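Local coordinates for putative esterase/lipase/thioesterase (Silicibacter sp., PDB 2PBL), which probably hydrolyses ester or thioester bonds, although its natural substrate is not known, at residues Ser110-Gln115 with Gly140-Arg145; Gln115-Val120 with Pro149-Glu154; Val132-Ser137 with Val164-Leu169; Ser170-Leu175 with Ala193-Glu198. All blocks are in the same frame, centred on the assembly; numbering follows the deposited sequence.

How the contacts relate
All four contacts belong to one alpha/beta-hydrolase domain. Contact 3 lies nearest the middle, its centre about 4 Å from the centre of the chain, where strands 131-136 and 160-166 run side by side in the eight-stranded sheet. Contacts 1 and 2 share helix 109-126 and Gln115; their centres are about 9 Å apart, and Val151 packs on Thr113 and Arg145. Along the chain, the segments of contacts 1, 2 and 3 alternate, whereas contact 4 opens after the other three have closed. Its centre lies about 11 Å from that of contact 1, to which Glu194 joins it by a salt bridge with Arg145, so the loop 193-198 is tied to helix 138-145 beyond the probable nucleophile, Ser137.

Contact 1: residues Ser110-Gln115 with Gly140-Arg145; sequences SEITQQ and GHLVAR
The imidazole of His141 meets Thr113 at its edge: CE1 lies 3.6 Å from Thr113 OG1, close to the ring plane. One face of the ring carries CG of Arg145, 3.6 Å above the plane and displaced toward the rim, and Trp74 adds an edge-to-face ring contact. The Arg145 guanidinium is approached obliquely by the Thr113 methyl, with CG2 3.8 Å from NH2. Bends at chi2 (-69°) and chi3 (-70°) fold the arginine chain back so that its end reaches this methyl. No hydrogen bond joins the two segments, and the polar ends turn to a third element: Glu194 takes Thr113 OG1 and Arg145 NE with its carboxylate and His141 NE2 with its backbone carbonyl. In the alpha/beta-hydrolase fold, helix 138-145 is the one that follows the probable nucleophile elbow, and here helix 109-126 packs against it. The local axes approach to 9.6 Å at a crossing angle of -64°. Leu142 and Ile112 make the apolar pair, Leu142 CD2 lying 3.7 Å from Ile112 CG2; the same CD2 is also 3.5 Å from the Thr113 hydroxyl oxygen OG1. Ile112 also touches Tyr101, and Leu142 touches Val69 of strand 64-69.

Contact 2: residues Gln115-Val120 with Pro149-Glu154; sequences QISQAV and PEVLPE
Ser117 turns its side chain toward the loop 149-154, and each of its atoms meets something there. CB comes first, 3.6 Å from Val151 O and 4.0 Å from Val151 CG1. Beyond it, OG donates a hydrogen bond to Val151 O over 2.8 Å. A chi1 of -178°, which sets OG opposite the backbone N, carries the hydroxyl out to that carbonyl. The bond does not follow a lone pair: the donor stands 42° out of the carbonyl plane, with a C=O...donor angle of 123°. The same OG has carbon neighbours as well, lying 3.5 Å from both CA and CD1 of Leu152 and 4.0 Å from Pro153 CD. The closest CA pair, Ser117 with Leu152 at 5.4 Å, places the serine beside Leu152 in the loop. In the alpha/beta-hydrolase fold the loop forms part of the connection from helix 138-145 to strand 160-166, and the serine bond fastens it to helix 109-126, which comes earlier in the chain. Pro153 occupies the N-cap position of the short helix 154-157. One turn along from Ser117, Val120 supplies the apolar partner. Its CG1 lies 4.1 Å from Leu152 CD1, the two side chains crossing at about a right angle. Thr121 touches Leu152 and Pro153 from the same helix, while the Leu152 carbonyl is hydrogen-bonded to Tyr203 OH. Val151 also touches Thr113 and Arg145.

Contact 3: residues Val132-Ser137 with Val164-Leu169; sequences VLAGHS and VPISPL
Strands 132-136 and 164-166 pair in parallel, their local axes 9° apart, and the first leads into a probable nucleophile elbow of the alpha/beta-hydrolase fold. Backbone hydrogen bonds set the pairing. Val164 N donates to Leu133 O, Ile166 N to Gly135 O at 2.7 Å, and Ser137 N to Ile166 O at 2.9 Å, all nearly straight; Gly135 N to Val164 O, at 3.4 Å, is weak. CA-H...O contacts fill in between, such as His136 CA to Ile166 O at 3.3 Å. Apolar packing is sparser: on the face shared by Ala134, His136, Val164 and Ile166, Ala134 CB lies 4.3 Å from both Val164 CB and Ile166 CD1. His136 crosses Ile166 at about a right angle, and its ring also meets His242. The polar side chains find partners elsewhere. Ser137 OG is hydrogen-bonded to His242 NE2, consistent with a Ser137-His242-Glu215 triad; Ser167 OG bonds to Glu215 OE2, the acid of that probable triad, from the second shell. Ser137 has phi 67° and psi -119°, the strained turn expected of a nucleophile elbow. Its CB sits 4.1 Å above the centre of the His136 ring, while its OG lies 4.2 Å from Leu169 CD1.

Contact 4: residues Ser170-Leu175 with Ala193-Glu198; sequences SDLRPL and AESPVE
The tight part of this contact centres on the Ser170 carbonyl, packed against Pro196 and Val197. Val197 N donates to Ser170 O at 3.0 Å, nearly straight at 167°, and the same carbonyl oxygen is covered by Pro196 CD at 3.2 Å and Val197 CG1 at 3.4 Å. Ser170 OG, which is hydrogen-bonded to Gln222 O, rests against Val197 CG1. Next to this, Ser195 OG accepts a hydrogen bond from Leu172 N at 3.0 Å and is also bonded to Ala191 O, so the hydroxyl joins loop 170-175 to the end of helix 188-193. Leu172 CD1 packs 3.8 Å from Glu194 CB, the two side chains lying side by side, while Trp74 and His141 border the leucine. Both segments lie in connections of the alpha/beta-hydrolase domain, one following strand 160-166 and the other, which ends in a 3-10 turn at 196-198, leading from helix 188-193 toward strand 206-212. Asp171 opens an Asx turn within the first, OD1 accepting from Arg173 N. The looser side is partly exposed and is held by charge. With its chain extended from CG to NE, Arg173 carries its guanidinium across to Glu198, where NH1 meets OE2 in a salt bridge whose hydrogen bond, at 3.1 Å, is weak. OE2 sits at the guanidinium edge, although the two planes are 89° apart. NH2 bonds weakly to the same OE2 and to Asp171 OD1, placing one arginine between two carboxylates that might otherwise repel each other.

Contact 1: residues Ser110-Gln115 with Gly140-Arg145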
# COMPACT_ATOMS: atom_id res chain seq x y z
N SER A 110 -6.49 1.41 -13.17
CA SER A 110 -5.35 2.01 -13.91
C SER A 110 -5.17 3.50 -13.65
O SER A 110 -4.04 4.02 -13.69
CB SER A 110 -5.46 1.74 -15.41
OG SER A 110 -6.59 2.41 -15.97
N GLU A 111 -6.27 4.21 -13.44
CA GLU A 111 -6.21 5.63 -13.07
C GLU A 111 -5.69 5.79 -11.65
O GLU A 111 -5.02 6.75 -11.32
CB GLU A 111 -7.58 6.29 -13.15
CG GLU A 111 -8.22 6.24 -14.51
CD GLU A 111 -9.56 6.93 -14.50
OE1 GLU A 111 -9.60 8.19 -14.53
OE2 GLU A 111 -10.55 6.18 -14.46
N ILE A 112 -6.07 4.86 -10.78
CA ILE A 112 -5.56 4.91 -9.41
C ILE A 112 -4.03 4.75 -9.38
O ILE A 112 -3.30 5.44 -8.65
CB ILE A 112 -6.23 3.83 -8.49
CG1 ILE A 112 -7.75 4.04 -8.44
CG2 ILE A 112 -5.64 3.98 -7.06
CD1 ILE A 112 -8.50 3.01 -7.64
N THR A 113 -3.56 3.82 -10.17
CA THR A 113 -2.13 3.61 -10.35
C THR A 113 -1.40 4.93 -10.74
O THR A 113 -0.35 5.31 -10.15
CB THR A 113 -1.98 2.46 -11.40
OG1 THR A 113 -2.36 1.24 -10.71
CG2 THR A 113 -0.55 2.31 -11.83
N GLN A 114 -2.02 5.67 -11.67
CA GLN A 114 -1.47 6.93 -12.15
C GLN A 114 -1.46 7.95 -11.02
O GLN A 114 -0.49 8.65 -10.86
CB GLN A 114 -2.19 7.42 -13.45
CG GLN A 114 -2.03 6.50 -14.58
CD GLN A 114 -0.60 6.40 -15.05
OE1 GLN A 114 0.08 7.41 -15.16
NE2 GLN A 114 -0.15 5.18 -15.34
N GLN A 115 -2.52 7.98 -10.21
CA GLN A 115 -2.59 8.85 -9.04
C GLN A 115 -1.52 8.57 -7.98
O GLN A 115 -0.92 9.49 -7.44
CB GLN A 115 -3.97 8.78 -8.40
CG GLN A 115 -5.02 9.46 -9.23
CD GLN A 115 -6.47 9.37 -8.68
OE1 GLN A 115 -6.71 9.09 -7.50
NE2 GLN A 115 -7.44 9.67 -9.57
N GLY A 140 -0.86 -2.69 -1.75
CA GLY A 140 0.31 -3.53 -2.02
C GLY A 140 0.41 -3.62 -3.53
O GLY A 140 1.51 -3.59 -4.09
N HIS A 141 -0.74 -3.75 -4.17
CA HIS A 141 -0.80 -3.71 -5.62
C HIS A 141 -0.23 -2.40 -6.14
O HIS A 141 0.66 -2.35 -7.03
CB HIS A 141 -2.22 -3.89 -6.10
CG HIS A 141 -2.44 -3.43 -7.50
ND1 HIS A 141 -2.75 -2.13 -7.80
CD2 HIS A 141 -2.33 -4.09 -8.68
CE1 HIS A 141 -2.81 -2.00 -9.11
NE2 HIS A 141 -2.57 -3.17 -9.68
N LEU A 142 -0.68 -1.31 -5.55
CA LEU A 142 -0.28 0.02 -6.04
C LEU A 142 1.23 0.31 -5.83
O LEU A 142 1.89 0.89 -6.70
CB LEU A 142 -1.14 1.07 -5.36
CG LEU A 142 -2.64 1.05 -5.73
CD1 LEU A 142 -3.46 1.84 -4.71
CD2 LEU A 142 -2.83 1.55 -7.21
N VAL A 143 1.80 -0.12 -4.71
CA VAL A 143 3.24 0.10 -4.55
C VAL A 143 4.05 -0.78 -5.49
O VAL A 143 5.08 -0.35 -5.97
CB VAL A 143 3.76 0.04 -3.08
CG1 VAL A 143 3.20 1.20 -2.26
CG2 VAL A 143 3.53 -1.32 -2.43
N ALA A 144 3.56 -1.98 -5.82
CA ALA A 144 4.23 -2.86 -6.78
C ALA A 144 4.29 -2.23 -8.21
O ALA A 144 5.32 -2.27 -8.85
CB ALA A 144 3.55 -4.17 -6.82
N ARG A 145 3.24 -1.56 -8.61
CA ARG A 145 3.16 -0.86 -9.90
C ARG A 145 4.13 0.30 -10.01
O ARG A 145 4.40 0.79 -11.12
CB ARG A 145 1.75 -0.31 -10.08
CG ARG A 145 0.65 -1.33 -10.06
CD ARG A 145 0.72 -2.19 -11.30
NE ARG A 145 0.34 -1.36 -12.47
CZ ARG A 145 1.08 -1.04 -13.53
NH1 ARG A 145 2.34 -1.43 -13.71
NH2 ARG A 145 0.53 -0.26 -14.45

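Contact 2: residues Gln115-Val120 with Pro149-Glu154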
# COMPACT_ATOMS: atom_id res chain seq x y z
N GLN A 115 -2.52 7.98 -10.21
CA GLN A 115 -2.59 8.85 -9.04
C GLN A 115 -1.52 8.57 -7.98
O GLN A 115 -0.92 9.49 -7.44
CB GLN A 115 -3.97 8.78 -8.40
CG GLN A 115 -5.02 9.46 -9.23
CD GLN A 115 -6.47 9.37 -8.68
OE1 GLN A 115 -6.71 9.09 -7.50
NE2 GLN A 115 -7.44 9.67 -9.57
N ILE A 116 -1.27 7.28 -7.71
CA ILE A 116 -0.20 6.90 -6.78
C ILE A 116 1.13 7.38 -7.32
O ILE A 116 1.96 7.91 -6.56
CB ILE A 116 -0.19 5.37 -6.50
CG1 ILE A 116 -1.52 4.94 -5.93
CG2 ILE A 116 0.90 5.02 -5.51
CD1 ILE A 116 -1.92 5.83 -4.72
N SER A 117 1.35 7.28 -8.64
CA SER A 117 2.55 7.79 -9.22
C SER A 117 2.69 9.30 -8.98
O SER A 117 3.76 9.79 -8.63
CB SER A 117 2.60 7.52 -10.73
OG SER A 117 3.83 8.01 -11.27
N GLN A 118 1.62 10.03 -9.20
CA GLN A 118 1.59 11.45 -8.95
C GLN A 118 1.88 11.77 -7.47
O GLN A 118 2.63 12.71 -7.16
CB GLN A 118 0.23 12.03 -9.40
CG GLN A 118 0.00 12.01 -10.90
CD GLN A 118 1.01 12.89 -11.66
OE1 GLN A 118 1.27 14.06 -11.29
NE2 GLN A 118 1.58 12.34 -12.74
N ALA A 119 1.31 10.97 -6.55
CA ALA A 119 1.50 11.16 -5.12
C ALA A 119 2.93 10.91 -4.67
O ALA A 119 3.47 11.73 -3.94
CB ALA A 119 0.54 10.25 -4.33
N VAL A 120 3.52 9.79 -5.10
CA VAL A 120 4.90 9.42 -4.73
C VAL A 120 5.80 10.52 -5.24
O VAL A 120 6.66 11.00 -4.50
CB VAL A 120 5.29 8.04 -5.32
CG1 VAL A 120 6.75 7.73 -5.12
CG2 VAL A 120 4.40 6.87 -4.74
N PRO A 149 8.82 1.46 -14.86
CA PRO A 149 9.36 2.71 -15.39
C PRO A 149 8.47 3.51 -16.30
O PRO A 149 8.75 4.68 -16.58
CB PRO A 149 10.62 2.25 -16.15
CG PRO A 149 10.98 0.93 -15.43
CD PRO A 149 9.65 0.31 -15.25
N GLU A 150 7.43 2.86 -16.82
CA GLU A 150 6.44 3.55 -17.65
C GLU A 150 5.43 4.28 -16.79
O GLU A 150 4.69 5.15 -17.26
CB GLU A 150 5.76 2.50 -18.55
CG GLU A 150 4.98 3.05 -19.67
CD GLU A 150 4.46 1.97 -20.60
OE1 GLU A 150 5.28 1.42 -21.37
OE2 GLU A 150 3.22 1.75 -20.66
N VAL A 151 5.36 3.92 -15.51
CA VAL A 151 4.44 4.53 -14.57
C VAL A 151 5.04 5.68 -13.76
O VAL A 151 4.45 6.77 -13.69
CB VAL A 151 3.80 3.45 -13.67
CG1 VAL A 151 2.88 4.05 -12.64
CG2 VAL A 151 3.02 2.44 -14.55
N LEU A 152 6.18 5.45 -13.11
CA LEU A 152 6.82 6.46 -12.23
C LEU A 152 8.06 7.08 -12.92
O LEU A 152 8.76 6.37 -13.60
CB LEU A 152 7.22 5.74 -10.93
CG LEU A 152 7.72 6.60 -9.78
CD1 LEU A 152 6.57 7.30 -9.17
CD2 LEU A 152 8.39 5.71 -8.76
N PRO A 153 8.27 8.41 -12.82
CA PRO A 153 9.43 9.03 -13.46
C PRO A 153 10.75 8.42 -12.99
O PRO A 153 10.86 8.04 -11.83
CB PRO A 153 9.35 10.52 -13.04
CG PRO A 153 7.94 10.74 -12.69
CD PRO A 153 7.43 9.42 -12.16
N GLU A 154 11.70 8.30 -13.91
CA GLU A 154 13.07 7.80 -13.62
C GLU A 154 13.68 8.46 -12.37
O GLU A 154 14.27 7.79 -11.50
CB GLU A 154 13.96 8.10 -14.83
CG GLU A 154 15.40 7.70 -14.69
CD GLU A 154 15.60 6.23 -14.89
OE1 GLU A 154 15.88 5.51 -13.88
OE2 GLU A 154 15.43 5.80 -16.06

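Contact 3: residues Val132-Ser137 with Val164-Leu169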
# COMPACT_ATOMS: atom_id res chain seq x y z
N VAL A 132 11.37 4.44 0.29
CA VAL A 132 10.88 3.08 0.57
C VAL A 132 9.35 3.12 0.48
O VAL A 132 8.70 4.09 0.90
CB VAL A 132 11.41 2.45 1.88
CG1 VAL A 132 12.95 2.21 1.79
CG2 VAL A 132 11.02 3.28 3.15
N LEU A 133 8.79 2.06 -0.08
CA LEU A 133 7.38 1.94 -0.32
C LEU A 133 6.81 0.74 0.37
O LEU A 133 7.40 -0.33 0.30
CB LEU A 133 7.13 1.74 -1.83
CG LEU A 133 7.56 2.85 -2.82
CD1 LEU A 133 7.12 2.53 -4.24
CD2 LEU A 133 7.08 4.22 -2.35
N ALA A 134 5.67 0.91 1.03
CA ALA A 134 4.91 -0.25 1.50
C ALA A 134 3.44 0.06 1.26
O ALA A 134 3.03 1.21 1.19
CB ALA A 134 5.16 -0.58 2.95
N GLY A 135 2.66 -0.98 1.14
CA GLY A 135 1.24 -0.83 0.85
C GLY A 135 0.52 -2.13 1.13
O GLY A 135 1.06 -3.23 0.92
N HIS A 136 -0.72 -1.99 1.59
CA HIS A 136 -1.51 -3.12 2.04
C HIS A 136 -2.65 -3.47 1.10
O HIS A 136 -3.46 -2.60 0.76
CB HIS A 136 -2.02 -2.76 3.44
CG HIS A 136 -2.93 -3.78 4.06
ND1 HIS A 136 -4.16 -3.44 4.58
CD2 HIS A 136 -2.78 -5.10 4.27
CE1 HIS A 136 -4.74 -4.51 5.08
NE2 HIS A 136 -3.94 -5.55 4.88
N SER A 137 -2.68 -4.72 0.65
CA SER A 137 -3.82 -5.22 -0.12
C SER A 137 -3.86 -4.48 -1.48
O SER A 137 -2.86 -4.60 -2.25
CB SER A 137 -5.07 -5.13 0.76
OG SER A 137 -6.11 -5.99 0.28
N VAL A 164 7.88 -3.10 -0.20
CA VAL A 164 7.28 -4.13 0.68
C VAL A 164 5.76 -4.11 0.56
O VAL A 164 5.07 -3.41 1.32
CB VAL A 164 7.70 -3.99 2.17
CG1 VAL A 164 7.16 -5.16 3.01
CG2 VAL A 164 9.20 -3.92 2.28
N PRO A 165 5.22 -4.88 -0.41
CA PRO A 165 3.77 -5.04 -0.58
C PRO A 165 3.29 -6.03 0.44
O PRO A 165 3.83 -7.14 0.53
CB PRO A 165 3.66 -5.69 -1.97
CG PRO A 165 4.99 -5.50 -2.61
CD PRO A 165 5.94 -5.59 -1.50
N ILE A 166 2.37 -5.57 1.29
CA ILE A 166 1.89 -6.34 2.37
C ILE A 166 0.55 -6.92 1.91
O ILE A 166 -0.40 -6.17 1.63
CB ILE A 166 1.70 -5.46 3.61
CG1 ILE A 166 3.02 -4.73 3.98
CG2 ILE A 166 1.17 -6.30 4.73
CD1 ILE A 166 2.80 -3.51 5.02
N SER A 167 0.47 -8.24 1.80
CA SER A 167 -0.75 -8.91 1.37
C SER A 167 -1.25 -8.31 0.06
O SER A 167 -2.42 -7.93 -0.07
CB SER A 167 -1.79 -8.79 2.47
OG SER A 167 -1.20 -9.09 3.74
N PRO A 168 -0.37 -8.28 -0.97
CA PRO A 168 -0.75 -7.65 -2.22
C PRO A 168 -1.70 -8.45 -3.15
O PRO A 168 -1.82 -9.69 -3.08
CB PRO A 168 0.59 -7.55 -2.96
CG PRO A 168 1.33 -8.80 -2.48
CD PRO A 168 1.02 -8.78 -1.00
N LEU A 169 -2.39 -7.71 -3.98
CA LEU A 169 -3.06 -8.29 -5.15
C LEU A 169 -2.05 -8.17 -6.30
O LEU A 169 -1.78 -7.04 -6.77
CB LEU A 169 -4.34 -7.54 -5.46
CG LEU A 169 -5.25 -7.84 -4.24
CD1 LEU A 169 -6.14 -6.74 -3.81
CD2 LEU A 169 -6.02 -9.13 -4.56

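Contact 4: residues Ser170-Leu175 with Ala193-Glu198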
# COMPACT_ATOMS: atom_id res chain seq x y z
N SER A 170 -1.55 -9.31 -6.79
CA SER A 170 -0.52 -9.33 -7.83
C SER A 170 -0.99 -9.74 -9.22
O SER A 170 -0.33 -9.44 -10.24
CB SER A 170 0.63 -10.23 -7.41
OG SER A 170 0.20 -11.57 -7.28
N ASP A 171 -2.14 -10.41 -9.24
CA ASP A 171 -2.74 -10.89 -10.45
C ASP A 171 -4.18 -10.47 -10.28
O ASP A 171 -4.89 -10.92 -9.35
CB ASP A 171 -2.58 -12.40 -10.52
CG ASP A 171 -3.06 -12.98 -11.85
OD1 ASP A 171 -3.75 -12.28 -12.62
OD2 ASP A 171 -2.75 -14.14 -12.09
N LEU A 172 -4.62 -9.52 -11.11
CA LEU A 172 -5.99 -9.08 -11.03
C LEU A 172 -7.00 -9.94 -11.81
O LEU A 172 -8.19 -9.74 -11.67
CB LEU A 172 -6.10 -7.63 -11.48
CG LEU A 172 -5.17 -6.64 -10.75
CD1 LEU A 172 -5.60 -5.18 -11.14
CD2 LEU A 172 -5.15 -6.80 -9.26
N ARG A 173 -6.53 -10.88 -12.61
CA ARG A 173 -7.46 -11.71 -13.42
C ARG A 173 -8.55 -12.41 -12.61
O ARG A 173 -9.72 -12.40 -12.99
CB ARG A 173 -6.71 -12.76 -14.19
CG ARG A 173 -5.81 -12.27 -15.34
CD ARG A 173 -4.90 -13.45 -15.63
NE ARG A 173 -3.93 -13.24 -16.67
CZ ARG A 173 -2.60 -13.13 -16.52
NH1 ARG A 173 -1.87 -12.94 -17.61
NH2 ARG A 173 -1.99 -13.21 -15.33
N PRO A 174 -8.20 -13.00 -11.46
CA PRO A 174 -9.28 -13.67 -10.72
C PRO A 174 -10.35 -12.72 -10.19
O PRO A 174 -11.44 -13.18 -9.85
CB PRO A 174 -8.54 -14.35 -9.55
CG PRO A 174 -7.11 -14.30 -9.91
CD PRO A 174 -6.91 -13.12 -10.77
N LEU A 175 -10.07 -11.41 -10.11
CA LEU A 175 -11.07 -10.46 -9.67
C LEU A 175 -12.21 -10.28 -10.66
O LEU A 175 -13.26 -9.76 -10.29
CB LEU A 175 -10.48 -9.10 -9.33
CG LEU A 175 -9.38 -9.12 -8.29
CD1 LEU A 175 -8.92 -7.70 -8.09
CD2 LEU A 175 -9.90 -9.72 -6.98
N ALA A 193 -3.00 -5.87 -17.91
CA ALA A 193 -2.24 -4.63 -17.96
C ALA A 193 -1.88 -4.10 -16.57
O ALA A 193 -0.79 -3.55 -16.36
CB ALA A 193 -3.02 -3.58 -18.68
N GLU A 194 -2.80 -4.25 -15.63
CA GLU A 194 -2.59 -3.75 -14.26
C GLU A 194 -2.06 -4.77 -13.24
O GLU A 194 -1.98 -4.46 -12.05
CB GLU A 194 -3.84 -3.06 -13.71
CG GLU A 194 -4.04 -1.66 -14.32
CD GLU A 194 -2.90 -0.77 -14.04
OE1 GLU A 194 -2.41 -0.81 -12.90
OE2 GLU A 194 -2.41 -0.04 -14.96
N SER A 195 -1.68 -5.96 -13.70
CA SER A 195 -1.19 -7.00 -12.84
C SER A 195 0.33 -6.94 -12.71
O SER A 195 1.04 -7.09 -13.67
CB SER A 195 -1.57 -8.39 -13.36
OG SER A 195 -2.98 -8.54 -13.43
N PRO A 196 0.83 -6.73 -11.49
CA PRO A 196 2.25 -6.76 -11.18
C PRO A 196 2.99 -8.02 -11.67
O PRO A 196 4.13 -7.93 -12.07
CB PRO A 196 2.24 -6.65 -9.65
CG PRO A 196 1.07 -5.85 -9.40
CD PRO A 196 0.07 -6.31 -10.30
N VAL A 197 2.34 -9.19 -11.66
CA VAL A 197 3.01 -10.39 -12.16
C VAL A 197 3.40 -10.26 -13.64
O VAL A 197 4.34 -10.92 -14.07
CB VAL A 197 2.20 -11.70 -11.98
CG1 VAL A 197 1.97 -11.98 -10.57
CG2 VAL A 197 0.90 -11.68 -12.78
N GLU A 198 2.73 -9.37 -14.37
CA GLU A 198 3.02 -9.14 -15.80
C GLU A 198 4.15 -8.18 -16.12
O GLU A 198 4.55 -8.03 -17.27
CB GLU A 198 1.76 -8.61 -16.47
CG GLU A 198 0.66 -9.59 -16.41
CD GLU A 198 0.99 -10.87 -17.16
OE1 GLU A 198 1.36 -10.79 -18.35
OE2 GLU A 198 0.87 -11.96 -16.54